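Local coordinates for protein manganese-dependent ADP-ribose/CDP-alcohol diphosphatase (Danio rerio, PDB 2NXF) that probably hydrolyses ADP-ribose and CDP-alcohols such as CDP-choline at a dinuclear metal centre, at residues N141-L146 and D210-L215; L152-R157 and R169-H174; C234-I239 and H280-G285. All coordinates share one frame; numbering follows the deposited sequence.

The three interactions lie apart in a calcineurin-like phosphoesterase fold, with nearest atoms about 10 to 12 Å apart. Interactions 1 and 3 both reach the same mixed sheet, through strands 142-146 and 279-282, and their centres are 22 Å apart. Interaction 2 is nested inside the loop of chain closed by interaction 1; its centre lies 27 Å from that of interaction 1 and 21 Å from that of interaction 3. Interaction 1 lies away from the metal sites. In interaction 3 the side chain of T282 is about 6 Å from that of the zinc ligand H265. In interaction 2 the I170 side chain is about 3 Å from a bound zinc ion.

Interaction 1 of 3, residues N141-L146 and D210-L215; sequences NFRFVL and DAVLTL
Two carboxylates grip the guanidinium group of R143, whose CD touches V212. NE forms a salt bridge with E221, and NH1 forms one with E135. The part of R143 that touches the helix is apolar: its CD lies 4.0 Å from V212 CG1. The two side chains pass obliquely. The aliphatic chain of R143 leaves with CG opposite the backbone N (chi1 -171°), and chi1 and chi2 together place CD at the valine. The bend at chi3 (-57°) then carries NE and the guanidinium group off the line of the chain.

The second contact is between two valines. V145 and V212 point at each other tip to tip, with V145 CG2 3.9 Å from V212 CG1. V212 uses one methyl for both neighbours. Its CG1 stands opposite its own backbone N (chi1 173°) and fits against both R143 and V145. The backbones stay well apart, with V145 CA 8.6 Å from V212 CA. The contact is small, about 101 Å² over both sides, and made by side chains only. V145 and V212 are both buried, so the seam is hydrocarbon, with charge held at its R143 end.

The same strand faces two ways. R143 and V145 turn to helix 203-219, while F144 turns to the other face and packs against F136, F226 and F8, the last from the second sheet. This is the layering of the calcineurin-like fold, in which two sheets pack together and helices lie outside. Strand 142-146 runs between the antiparallel 134-139 and the parallel 222-227, and helix 203-219 packs on one face of it.

Interaction 2 of 3, residues L152-R157 and R169-H174; sequences LSVIGR and RILTQH
L152 and V154 meet helix 162-174 through two methyl contacts. L152 CD1 lies 4.1 Å from I170 CD1. V154 CG2 lies 3.9 Å from L171 CD2. In each pair the side chains cross at about a right angle. L171 carries its CG opposite the backbone N, and chi1 (176°) and chi2 (54°) together bring CD2 to the valine. V154 answers with CG2, the methyl held between its own N and carbonyl carbon.

V154 sits within a turn closed by an ST motif. S153 OG accepts from G156 N at 2.9 Å, with a bent N-H...O angle of 134°. The same hydroxyl is also hydrogen-bonded to Y150 O, so it links the turn to the chain just before it.

Further out, R157 at the end of the loop forms salt bridges with D151 and D130. I155 packs on N96, a ligand of one zinc of the dinuclear centre. The I170 side chain is about 3 Å from a bound zinc ion, to which its hydrocarbon chain offers no ligand.

Interaction 3 of 3, residues C234-I239 and H280-G285; sequences CAADPI and HITLEG
T282 reaches across to A235 with its whole side chain. CB comes 3.3 Å from A235 O. OG1 donates to that oxygen at 2.8 Å. The bond is angled, with a C=O...OG1 angle of 131°, and the donor stands 47° above the carbonyl plane. OG1 also lies 3.8 Å from A235 CB and 4.1 Å from A236 CB. CG2 lies opposite the backbone N, 4.1 Å from A235 O, and the chi1 of -55° that puts it there sets OG1 facing the loop. Beside this, A235 CB packs on H280 CB at 3.7 Å.

The contact ties the loop after strand 222-227 to strand 279-282. A disulfide from C234 to C272 adds a covalent tie to the neighbouring strand 270-273. Further along the loop an Asx turn, I239 N to D237 OD1, shapes the chain, and D237 N bonds D266, next to the zinc ligand H265. A valine in place of T282 would probably leave A235 O without this donor and the loop less firmly tied to the strand. A single buried hydroxyl thus satisfies a loop carbonyl; the methyl groups of A235 and A236 lie close to it, so the bond probably sits in a largely apolar setting.

Interaction 1 of 3, residues N141-L146 and D210-L215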
ATOM      1  N   ASN A 141      12.386  -4.760  19.095  1.00 24.34           N
ATOM      2  CA  ASN A 141      11.147  -4.141  19.604  1.00 23.57           C
ATOM      3  C   ASN A 141      10.233  -3.544  18.527  1.00 23.51           C
ATOM      4  O   ASN A 141       9.266  -2.845  18.860  1.00 23.68           O
ATOM      5  CB  ASN A 141      11.437  -3.073  20.685  1.00 24.42           C
ATOM      6  CG  ASN A 141      12.327  -3.590  21.805  1.00 25.09           C
ATOM      7  OD1 ASN A 141      13.400  -3.035  22.078  1.00 28.69           O
ATOM      8  ND2 ASN A 141      11.888  -4.651  22.466  1.00 22.60           N
ATOM      9  N   PHE A 142      10.557  -3.791  17.259  1.00 22.34           N
ATOM     10  CA  PHE A 142       9.723  -3.334  16.130  1.00 22.38           C
ATOM     11  C   PHE A 142       9.343  -4.465  15.219  1.00 23.58           C
ATOM     12  O   PHE A 142      10.109  -5.434  15.056  1.00 24.49           O
ATOM     13  CB  PHE A 142      10.427  -2.235  15.323  1.00 21.98           C
ATOM     14  CG  PHE A 142      10.606  -0.972  16.097  1.00 21.78           C
ATOM     15  CD1 PHE A 142       9.567  -0.055  16.179  1.00 21.47           C
ATOM     16  CD2 PHE A 142      11.796  -0.714  16.786  1.00 23.04           C
ATOM     17  CE1 PHE A 142       9.706   1.108  16.935  1.00 20.30           C
ATOM     18  CE2 PHE A 142      11.950   0.461  17.536  1.00 23.32           C
ATOM     19  CZ  PHE A 142      10.903   1.364  17.607  1.00 21.24           C
ATOM     20  N   ARG A 143       8.153  -4.355  14.635  1.00 22.42           N
ATOM     21  CA  ARG A 143       7.676  -5.397  13.734  1.00 22.86           C
ATOM     22  C   ARG A 143       6.981  -4.732  12.561  1.00 23.19           C
ATOM     23  O   ARG A 143       6.253  -3.767  12.764  1.00 22.83           O
ATOM     24  CB  ARG A 143       6.740  -6.368  14.451  1.00 22.91           C
ATOM     25  CG  ARG A 143       6.430  -7.600  13.550  1.00 25.18           C
ATOM     26  CD  ARG A 143       6.012  -8.787  14.346  1.00 25.74           C
ATOM     27  NE  ARG A 143       7.035  -9.139  15.319  1.00 24.67           N
ATOM     28  CZ  ARG A 143       8.024 -10.003  15.098  1.00 24.86           C
ATOM     29  NH1 ARG A 143       8.127 -10.642  13.930  1.00 24.66           N
ATOM     30  NH2 ARG A 143       8.899 -10.235  16.048  1.00 23.43           N
ATOM     31  N   PHE A 144       7.263  -5.216  11.346  1.00 23.04           N
ATOM     32  CA  PHE A 144       6.581  -4.759  10.122  1.00 23.41           C
ATOM     33  C   PHE A 144       5.632  -5.844   9.669  1.00 24.11           C
ATOM     34  O   PHE A 144       5.983  -7.033   9.685  1.00 23.60           O
ATOM     35  CB  PHE A 144       7.587  -4.541   8.975  1.00 24.79           C
ATOM     36  CG  PHE A 144       8.349  -3.234   9.035  1.00 26.61           C
ATOM     37  CD1 PHE A 144       8.434  -2.492  10.202  1.00 28.54           C
ATOM     38  CD2 PHE A 144       9.018  -2.769   7.901  1.00 28.80           C
ATOM     39  CE1 PHE A 144       9.170  -1.268  10.221  1.00 30.28           C
ATOM     40  CE2 PHE A 144       9.739  -1.566   7.922  1.00 28.79           C
ATOM     41  CZ  PHE A 144       9.805  -0.823   9.069  1.00 28.73           C
ATOM     42  N   VAL A 145       4.449  -5.436   9.213  1.00 23.70           N
ATOM     43  CA  VAL A 145       3.464  -6.374   8.686  1.00 24.57           C
ATOM     44  C   VAL A 145       3.020  -5.804   7.344  1.00 25.17           C
ATOM     45  O   VAL A 145       2.612  -4.635   7.272  1.00 25.21           O
ATOM     46  CB  VAL A 145       2.230  -6.501   9.621  1.00 24.49           C
ATOM     47  CG1 VAL A 145       1.191  -7.471   9.028  1.00 26.01           C
ATOM     48  CG2 VAL A 145       2.647  -6.964  11.041  1.00 23.88           C
ATOM     49  N   LEU A 146       3.114  -6.599   6.281  1.00 25.27           N
ATOM     50  CA  LEU A 146       2.628  -6.183   4.969  1.00 25.78           C
ATOM     51  C   LEU A 146       1.386  -6.999   4.689  1.00 26.20           C
ATOM     52  O   LEU A 146       1.433  -8.240   4.791  1.00 25.41           O
ATOM     53  CB  LEU A 146       3.660  -6.471   3.862  1.00 26.22           C
ATOM     54  CG  LEU A 146       4.641  -5.339   3.517  1.00 29.16           C
ATOM     55  CD1 LEU A 146       5.656  -5.214   4.641  1.00 31.92           C
ATOM     56  CD2 LEU A 146       5.334  -5.611   2.161  1.00 27.01           C
ATOM     57  N   ASP A 210      -4.460 -10.467  13.568  1.00 23.27           N
ATOM     58  CA  ASP A 210      -4.849 -10.399  14.982  1.00 24.00           C
ATOM     59  C   ASP A 210      -3.883 -11.190  15.884  1.00 24.58           C
ATOM     60  O   ASP A 210      -3.522 -10.732  16.972  1.00 24.13           O
ATOM     61  CB  ASP A 210      -6.287 -10.890  15.162  1.00 23.83           C
ATOM     62  CG  ASP A 210      -6.771 -10.718  16.573  1.00 26.21           C
ATOM     63  OD1 ASP A 210      -6.854  -9.564  17.051  1.00 28.82           O
ATOM     64  OD2 ASP A 210      -7.020 -11.744  17.230  1.00 29.23           O
ATOM     65  N   ALA A 211      -3.454 -12.361  15.409  1.00 24.32           N
ATOM     66  CA  ALA A 211      -2.496 -13.204  16.154  1.00 23.90           C
ATOM     67  C   ALA A 211      -1.132 -12.539  16.263  1.00 23.44           C
ATOM     68  O   ALA A 211      -0.529 -12.522  17.342  1.00 22.77           O
ATOM     69  CB  ALA A 211      -2.364 -14.576  15.484  1.00 24.69           C
ATOM     70  N   VAL A 212      -0.646 -12.005  15.141  1.00 23.83           N
ATOM     71  CA  VAL A 212       0.635 -11.262  15.115  1.00 23.14           C
ATOM     72  C   VAL A 212       0.586 -10.144  16.161  1.00 23.35           C
ATOM     73  O   VAL A 212       1.503  -9.981  16.977  1.00 22.85           O
ATOM     74  CB  VAL A 212       0.940 -10.716  13.697  1.00 23.31           C
ATOM     75  CG1 VAL A 212       2.176  -9.806  13.706  1.00 23.49           C
ATOM     76  CG2 VAL A 212       1.186 -11.898  12.741  1.00 24.23           C
ATOM     77  N   LEU A 213      -0.518  -9.396  16.171  1.00 22.48           N
ATOM     78  CA  LEU A 213      -0.636  -8.272  17.106  1.00 22.79           C
ATOM     79  C   LEU A 213      -0.733  -8.667  18.575  1.00 22.56           C
ATOM     80  O   LEU A 213      -0.206  -7.969  19.443  1.00 22.42           O
ATOM     81  CB  LEU A 213      -1.813  -7.373  16.700  1.00 22.69           C
ATOM     82  CG  LEU A 213      -1.650  -6.716  15.314  1.00 23.71           C
ATOM     83  CD1 LEU A 213      -2.884  -5.871  14.989  1.00 26.10           C
ATOM     84  CD2 LEU A 213      -0.350  -5.871  15.156  1.00 24.73           C
ATOM     85  N   THR A 214      -1.396  -9.789  18.866  1.00 22.20           N
ATOM     86  CA  THR A 214      -1.459 -10.331  20.220  1.00 22.35           C
ATOM     87  C   THR A 214      -0.041 -10.643  20.719  1.00 22.35           C
ATOM     88  O   THR A 214       0.338 -10.275  21.830  1.00 22.71           O
ATOM     89  CB  THR A 214      -2.344 -11.589  20.266  1.00 22.66           C
ATOM     90  OG1 THR A 214      -3.710 -11.228  19.990  1.00 24.45           O
ATOM     91  CG2 THR A 214      -2.250 -12.295  21.629  1.00 20.69           C
ATOM     92  N   LEU A 215       0.751 -11.286  19.870  1.00 22.86           N
ATOM     93  CA  LEU A 215       2.104 -11.633  20.257  1.00 23.86           C
ATOM     94  C   LEU A 215       2.943 -10.365  20.427  1.00 22.72           C
ATOM     95  O   LEU A 215       3.672 -10.245  21.411  1.00 22.95           O
ATOM     96  CB  LEU A 215       2.718 -12.618  19.271  1.00 24.03           C
ATOM     97  CG  LEU A 215       2.039 -14.013  19.211  1.00 27.06           C
ATOM     98  CD1 LEU A 215       3.044 -14.923  18.547  1.00 32.38           C
ATOM     99  CD2 LEU A 215       1.653 -14.588  20.569  1.00 30.97           C
TER

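Interaction 2 of 3, residues L152-R157 and R169-H174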
ATOM      1  N   LEU A 152      -9.359 -10.576  -0.922  1.00 24.14           N
ATOM      2  CA  LEU A 152     -10.696 -10.635  -1.501  1.00 24.73           C
ATOM      3  C   LEU A 152     -10.751  -9.567  -2.579  1.00 24.97           C
ATOM      4  O   LEU A 152     -10.656  -8.389  -2.277  1.00 25.90           O
ATOM      5  CB  LEU A 152     -11.759 -10.383  -0.423  1.00 25.29           C
ATOM      6  CG  LEU A 152     -11.775 -11.369   0.749  1.00 25.51           C
ATOM      7  CD1 LEU A 152     -12.937 -10.998   1.655  1.00 28.88           C
ATOM      8  CD2 LEU A 152     -11.897 -12.814   0.274  1.00 25.52           C
ATOM      9  N   SER A 153     -10.860  -9.980  -3.835  1.00 24.59           N
ATOM     10  CA  SER A 153     -10.987  -9.039  -4.946  1.00 23.90           C
ATOM     11  C   SER A 153     -11.444  -9.804  -6.165  1.00 24.35           C
ATOM     12  O   SER A 153     -11.372 -11.040  -6.202  1.00 23.37           O
ATOM     13  CB  SER A 153      -9.642  -8.363  -5.247  1.00 24.49           C
ATOM     14  OG  SER A 153      -8.686  -9.291  -5.769  1.00 24.98           O
ATOM     15  N   VAL A 154     -11.943  -9.076  -7.159  1.00 23.32           N
ATOM     16  CA  VAL A 154     -12.218  -9.722  -8.432  1.00 24.13           C
ATOM     17  C   VAL A 154     -11.037  -9.565  -9.392  1.00 24.79           C
ATOM     18  O   VAL A 154     -10.902 -10.335 -10.335  1.00 26.15           O
ATOM     19  CB  VAL A 154     -13.541  -9.247  -9.075  1.00 24.15           C
ATOM     20  CG1 VAL A 154     -14.727  -9.685  -8.229  1.00 24.44           C
ATOM     21  CG2 VAL A 154     -13.537  -7.736  -9.281  1.00 23.44           C
ATOM     22  N   ILE A 155     -10.179  -8.575  -9.131  1.00 24.84           N
ATOM     23  CA  ILE A 155      -9.069  -8.289 -10.043  1.00 24.52           C
ATOM     24  C   ILE A 155      -7.805  -9.096  -9.710  1.00 24.40           C
ATOM     25  O   ILE A 155      -6.927  -9.270 -10.582  1.00 24.85           O
ATOM     26  CB  ILE A 155      -8.730  -6.781 -10.108  1.00 24.44           C
ATOM     27  CG1 ILE A 155      -8.255  -6.261  -8.733  1.00 24.89           C
ATOM     28  CG2 ILE A 155      -9.894  -5.979 -10.688  1.00 24.85           C
ATOM     29  CD1 ILE A 155      -7.634  -4.893  -8.816  1.00 25.41           C
ATOM     30  N   GLY A 156      -7.735  -9.595  -8.477  1.00 25.01           N
ATOM     31  CA  GLY A 156      -6.568 -10.343  -7.993  1.00 25.60           C
ATOM     32  C   GLY A 156      -6.810 -11.810  -7.663  1.00 25.78           C
ATOM     33  O   GLY A 156      -6.002 -12.446  -6.970  1.00 26.12           O
ATOM     34  N   ARG A 157      -7.928 -12.345  -8.138  1.00 25.28           N
ATOM     35  CA  ARG A 157      -8.246 -13.768  -7.966  1.00 25.19           C
ATOM     36  C   ARG A 157      -8.758 -14.336  -9.299  1.00 25.63           C
ATOM     37  O   ARG A 157      -9.282 -13.591 -10.123  1.00 25.29           O
ATOM     38  CB  ARG A 157      -9.296 -13.933  -6.862  1.00 24.19           C
ATOM     39  CG  ARG A 157      -8.817 -13.575  -5.441  1.00 23.28           C
ATOM     40  CD  ARG A 157      -7.701 -14.525  -4.969  1.00 24.36           C
ATOM     41  NE  ARG A 157      -7.205 -14.173  -3.636  1.00 21.46           N
ATOM     42  CZ  ARG A 157      -6.142 -14.731  -3.064  1.00 21.44           C
ATOM     43  NH1 ARG A 157      -5.416 -15.641  -3.729  1.00 22.20           N
ATOM     44  NH2 ARG A 157      -5.793 -14.361  -1.834  1.00 22.58           N
ATOM     45  N   ARG A 169     -19.503 -11.818  -5.290  1.00 23.93           N
ATOM     46  CA  ARG A 169     -20.783 -11.738  -4.572  1.00 24.81           C
ATOM     47  C   ARG A 169     -20.837 -10.520  -3.628  1.00 25.45           C
ATOM     48  O   ARG A 169     -21.857  -9.824  -3.574  1.00 25.78           O
ATOM     49  CB  ARG A 169     -21.026 -13.038  -3.816  1.00 24.57           C
ATOM     50  CG  ARG A 169     -21.379 -14.162  -4.762  1.00 24.82           C
ATOM     51  CD  ARG A 169     -21.493 -15.513  -4.084  1.00 26.15           C
ATOM     52  NE  ARG A 169     -21.890 -16.516  -5.066  1.00 29.43           N
ATOM     53  CZ  ARG A 169     -21.926 -17.829  -4.848  1.00 31.18           C
ATOM     54  NH1 ARG A 169     -21.595 -18.322  -3.663  1.00 32.41           N
ATOM     55  NH2 ARG A 169     -22.302 -18.656  -5.824  1.00 32.90           N
ATOM     56  N   ILE A 170     -19.753 -10.287  -2.886  1.00 25.50           N
ATOM     57  CA  ILE A 170     -19.654  -9.126  -1.986  1.00 26.64           C
ATOM     58  C   ILE A 170     -19.750  -7.829  -2.800  1.00 25.87           C
ATOM     59  O   ILE A 170     -20.569  -6.960  -2.499  1.00 25.65           O
ATOM     60  CB  ILE A 170     -18.324  -9.113  -1.182  1.00 26.93           C
ATOM     61  CG1 ILE A 170     -18.225 -10.310  -0.221  1.00 28.21           C
ATOM     62  CG2 ILE A 170     -18.115  -7.740  -0.460  1.00 28.89           C
ATOM     63  CD1 ILE A 170     -16.774 -10.499   0.343  1.00 28.58           C
ATOM     64  N   LEU A 171     -18.934  -7.725  -3.842  1.00 24.46           N
ATOM     65  CA  LEU A 171     -18.907  -6.518  -4.673  1.00 24.52           C
ATOM     66  C   LEU A 171     -20.268  -6.224  -5.313  1.00 25.33           C
ATOM     67  O   LEU A 171     -20.750  -5.084  -5.267  1.00 26.03           O
ATOM     68  CB  LEU A 171     -17.852  -6.641  -5.769  1.00 24.97           C
ATOM     69  CG  LEU A 171     -17.736  -5.505  -6.805  1.00 23.31           C
ATOM     70  CD1 LEU A 171     -17.547  -4.152  -6.103  1.00 26.26           C
ATOM     71  CD2 LEU A 171     -16.565  -5.819  -7.751  1.00 24.69           C
ATOM     72  N   THR A 172     -20.881  -7.239  -5.920  1.00 24.05           N
ATOM     73  CA  THR A 172     -22.133  -7.014  -6.655  1.00 24.55           C
ATOM     74  C   THR A 172     -23.358  -6.921  -5.735  1.00 24.55           C
ATOM     75  O   THR A 172     -24.414  -6.424  -6.144  1.00 24.36           O
ATOM     76  CB  THR A 172     -22.343  -8.031  -7.800  1.00 25.07           C
ATOM     77  OG1 THR A 172     -22.405  -9.366  -7.266  1.00 24.67           O
ATOM     78  CG2 THR A 172     -21.206  -7.913  -8.835  1.00 24.39           C
ATOM     79  N   GLN A 173     -23.224  -7.378  -4.491  1.00 24.27           N
ATOM     80  CA  GLN A 173     -24.269  -7.116  -3.492  1.00 25.14           C
ATOM     81  C   GLN A 173     -24.362  -5.619  -3.171  1.00 24.46           C
ATOM     82  O   GLN A 173     -25.441  -5.102  -2.875  1.00 24.24           O
ATOM     83  CB  GLN A 173     -24.034  -7.923  -2.209  1.00 25.46           C
ATOM     84  CG  GLN A 173     -25.181  -7.871  -1.187  1.00 30.87           C
ATOM     85  CD  GLN A 173     -26.541  -8.229  -1.772  1.00 36.17           C
ATOM     86  OE1 GLN A 173     -26.662  -9.113  -2.634  1.00 38.88           O
ATOM     87  NE2 GLN A 173     -27.585  -7.544  -1.302  1.00 38.64           N
ATOM     88  N   HIS A 174     -23.226  -4.929  -3.250  1.00 24.33           N
ATOM     89  CA  HIS A 174     -23.171  -3.511  -2.930  1.00 24.84           C
ATOM     90  C   HIS A 174     -23.196  -2.607  -4.156  1.00 25.15           C
ATOM     91  O   HIS A 174     -23.612  -1.442  -4.067  1.00 25.45           O
ATOM     92  CB  HIS A 174     -21.911  -3.224  -2.113  1.00 25.19           C
ATOM     93  CG  HIS A 174     -21.945  -3.805  -0.731  1.00 26.40           C
ATOM     94  ND1 HIS A 174     -22.521  -3.149   0.337  1.00 27.13           N
ATOM     95  CD2 HIS A 174     -21.483  -4.982  -0.246  1.00 28.15           C
ATOM     96  CE1 HIS A 174     -22.412  -3.897   1.421  1.00 28.86           C
ATOM     97  NE2 HIS A 174     -21.781  -5.012   1.097  1.00 29.19           N
TER

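Interaction 3 of 3, residues C234-I239 and H280-G285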
ATOM      1  N   CYS A 234     -11.060   8.673   8.214  0.60 25.69           N
ATOM      2  CA  CYS A 234     -10.432   9.995   8.447  0.60 26.72           C
ATOM      3  C   CYS A 234      -9.155  10.193   7.642  0.60 25.83           C
ATOM      4  O   CYS A 234      -8.667  11.320   7.517  0.60 25.13           O
ATOM      5  CB  CYS A 234     -10.127  10.262   9.934  0.60 27.21           C
ATOM      6  SG  CYS A 234      -9.240   8.964  10.855  0.60 33.83           S
ATOM      7  N   ALA A 235      -8.623   9.098   7.107  1.00 25.07           N
ATOM      8  CA  ALA A 235      -7.305   9.115   6.462  1.00 24.77           C
ATOM      9  C   ALA A 235      -7.332   8.998   4.948  1.00 25.30           C
ATOM     10  O   ALA A 235      -6.276   9.004   4.315  1.00 25.69           O
ATOM     11  CB  ALA A 235      -6.402   8.008   7.061  1.00 25.12           C
ATOM     12  N   ALA A 236      -8.522   8.893   4.355  1.00 24.86           N
ATOM     13  CA  ALA A 236      -8.613   8.721   2.899  1.00 25.41           C
ATOM     14  C   ALA A 236     -10.022   9.014   2.433  1.00 25.88           C
ATOM     15  O   ALA A 236     -10.960   8.957   3.219  1.00 25.48           O
ATOM     16  CB  ALA A 236      -8.243   7.310   2.506  1.00 26.34           C
ATOM     17  N   ASP A 237     -10.157   9.299   1.143  1.00 25.86           N
ATOM     18  CA  ASP A 237     -11.481   9.442   0.541  1.00 26.76           C
ATOM     19  C   ASP A 237     -12.222   8.095   0.645  1.00 25.98           C
ATOM     20  O   ASP A 237     -11.604   7.043   0.478  1.00 25.35           O
ATOM     21  CB  ASP A 237     -11.356   9.876  -0.916  1.00 28.21           C
ATOM     22  CG  ASP A 237     -12.696  10.246  -1.524  1.00 32.35           C
ATOM     23  OD1 ASP A 237     -13.438   9.345  -1.978  1.00 37.34           O
ATOM     24  OD2 ASP A 237     -13.050  11.452  -1.535  1.00 37.83           O
ATOM     25  N   PRO A 238     -13.542   8.123   0.929  1.00 26.22           N
ATOM     26  CA  PRO A 238     -14.312   6.870   1.054  1.00 26.09           C
ATOM     27  C   PRO A 238     -14.167   5.937  -0.157  1.00 26.11           C
ATOM     28  O   PRO A 238     -14.180   4.721   0.011  1.00 25.82           O
ATOM     29  CB  PRO A 238     -15.759   7.341   1.153  1.00 26.46           C
ATOM     30  CG  PRO A 238     -15.699   8.729   1.588  1.00 27.36           C
ATOM     31  CD  PRO A 238     -14.385   9.310   1.161  1.00 26.32           C
ATOM     32  N   ILE A 239     -14.001   6.491  -1.358  1.00 25.79           N
ATOM     33  CA  ILE A 239     -13.897   5.629  -2.538  1.00 25.50           C
ATOM     34  C   ILE A 239     -12.635   4.784  -2.528  1.00 25.84           C
ATOM     35  O   ILE A 239     -12.526   3.833  -3.307  1.00 25.59           O
ATOM     36  CB  ILE A 239     -14.020   6.395  -3.880  1.00 25.68           C
ATOM     37  CG1 ILE A 239     -14.462   5.426  -5.004  1.00 24.85           C
ATOM     38  CG2 ILE A 239     -12.715   7.134  -4.211  1.00 26.71           C
ATOM     39  CD1 ILE A 239     -14.943   6.118  -6.293  1.00 26.06           C
ATOM     40  N   HIS A 280      -2.926   6.680  11.400  1.00 23.50           N
ATOM     41  CA  HIS A 280      -3.126   6.242  10.014  1.00 23.96           C
ATOM     42  C   HIS A 280      -2.490   7.242   9.086  1.00 24.11           C
ATOM     43  O   HIS A 280      -2.680   8.455   9.248  1.00 24.36           O
ATOM     44  CB  HIS A 280      -4.617   6.065   9.722  1.00 23.96           C
ATOM     45  CG  HIS A 280      -5.210   4.921  10.486  1.00 24.19           C
ATOM     46  ND1 HIS A 280      -5.458   3.702   9.905  1.00 24.97           N
ATOM     47  CD2 HIS A 280      -5.495   4.782  11.806  1.00 25.60           C
ATOM     48  CE1 HIS A 280      -5.908   2.864  10.825  1.00 25.15           C
ATOM     49  NE2 HIS A 280      -5.951   3.497  11.986  1.00 26.46           N
ATOM     50  N   ILE A 281      -1.698   6.728   8.145  1.00 23.92           N
ATOM     51  CA  ILE A 281      -1.014   7.578   7.180  1.00 24.41           C
ATOM     52  C   ILE A 281      -1.312   7.050   5.782  1.00 24.33           C
ATOM     53  O   ILE A 281      -1.076   5.874   5.487  1.00 24.39           O
ATOM     54  CB  ILE A 281       0.522   7.568   7.387  1.00 23.45           C
ATOM     55  CG1 ILE A 281       0.879   7.949   8.832  1.00 25.38           C
ATOM     56  CG2 ILE A 281       1.228   8.499   6.376  1.00 26.79           C
ATOM     57  CD1 ILE A 281       2.316   7.570   9.214  1.00 26.80           C
ATOM     58  N   THR A 282      -1.851   7.914   4.928  1.00 23.19           N
ATOM     59  CA  THR A 282      -2.041   7.569   3.526  1.00 23.75           C
ATOM     60  C   THR A 282      -1.101   8.448   2.714  1.00 24.58           C
ATOM     61  O   THR A 282      -1.258   9.656   2.684  1.00 25.47           O
ATOM     62  CB  THR A 282      -3.508   7.772   3.081  1.00 24.48           C
ATOM     63  OG1 THR A 282      -4.369   7.034   3.956  1.00 24.73           O
ATOM     64  CG2 THR A 282      -3.726   7.291   1.606  1.00 25.19           C
ATOM     65  N   LEU A 283      -0.101   7.825   2.102  1.00 24.83           N
ATOM     66  CA  LEU A 283       0.926   8.568   1.392  1.00 25.23           C
ATOM     67  C   LEU A 283       0.424   9.136   0.080  1.00 24.98           C
ATOM     68  O   LEU A 283      -0.237   8.437  -0.703  1.00 24.55           O
ATOM     69  CB  LEU A 283       2.123   7.657   1.105  1.00 26.00           C
ATOM     70  CG  LEU A 283       2.943   7.219   2.312  1.00 29.36           C
ATOM     71  CD1 LEU A 283       3.920   6.136   1.866  1.00 31.49           C
ATOM     72  CD2 LEU A 283       3.687   8.432   2.918  1.00 31.00           C
ATOM     73  N   GLU A 284       0.725  10.418  -0.137  1.00 24.12           N
ATOM     74  CA  GLU A 284       0.478  11.081  -1.423  1.00 24.62           C
ATOM     75  C   GLU A 284       1.151  10.305  -2.545  1.00 25.26           C
ATOM     76  O   GLU A 284       2.251   9.772  -2.353  1.00 25.91           O
ATOM     77  CB  GLU A 284       1.028  12.515  -1.371  1.00 24.88           C
ATOM     78  CG  GLU A 284       0.200  13.472  -0.474  1.00 24.25           C
ATOM     79  CD  GLU A 284       0.439  13.340   1.043  1.00 25.14           C
ATOM     80  OE1 GLU A 284       1.326  12.597   1.506  1.00 28.24           O
ATOM     81  OE2 GLU A 284      -0.289  14.011   1.810  1.00 28.67           O
ATOM     82  N   GLY A 285       0.501  10.250  -3.714  1.00 25.63           N
ATOM     83  CA  GLY A 285       0.985   9.359  -4.779  1.00 25.99           C
ATOM     84  C   GLY A 285       1.929  10.059  -5.735  1.00 25.74           C
ATOM     85  O   GLY A 285       1.675  11.188  -6.190  1.00 25.63           O
TER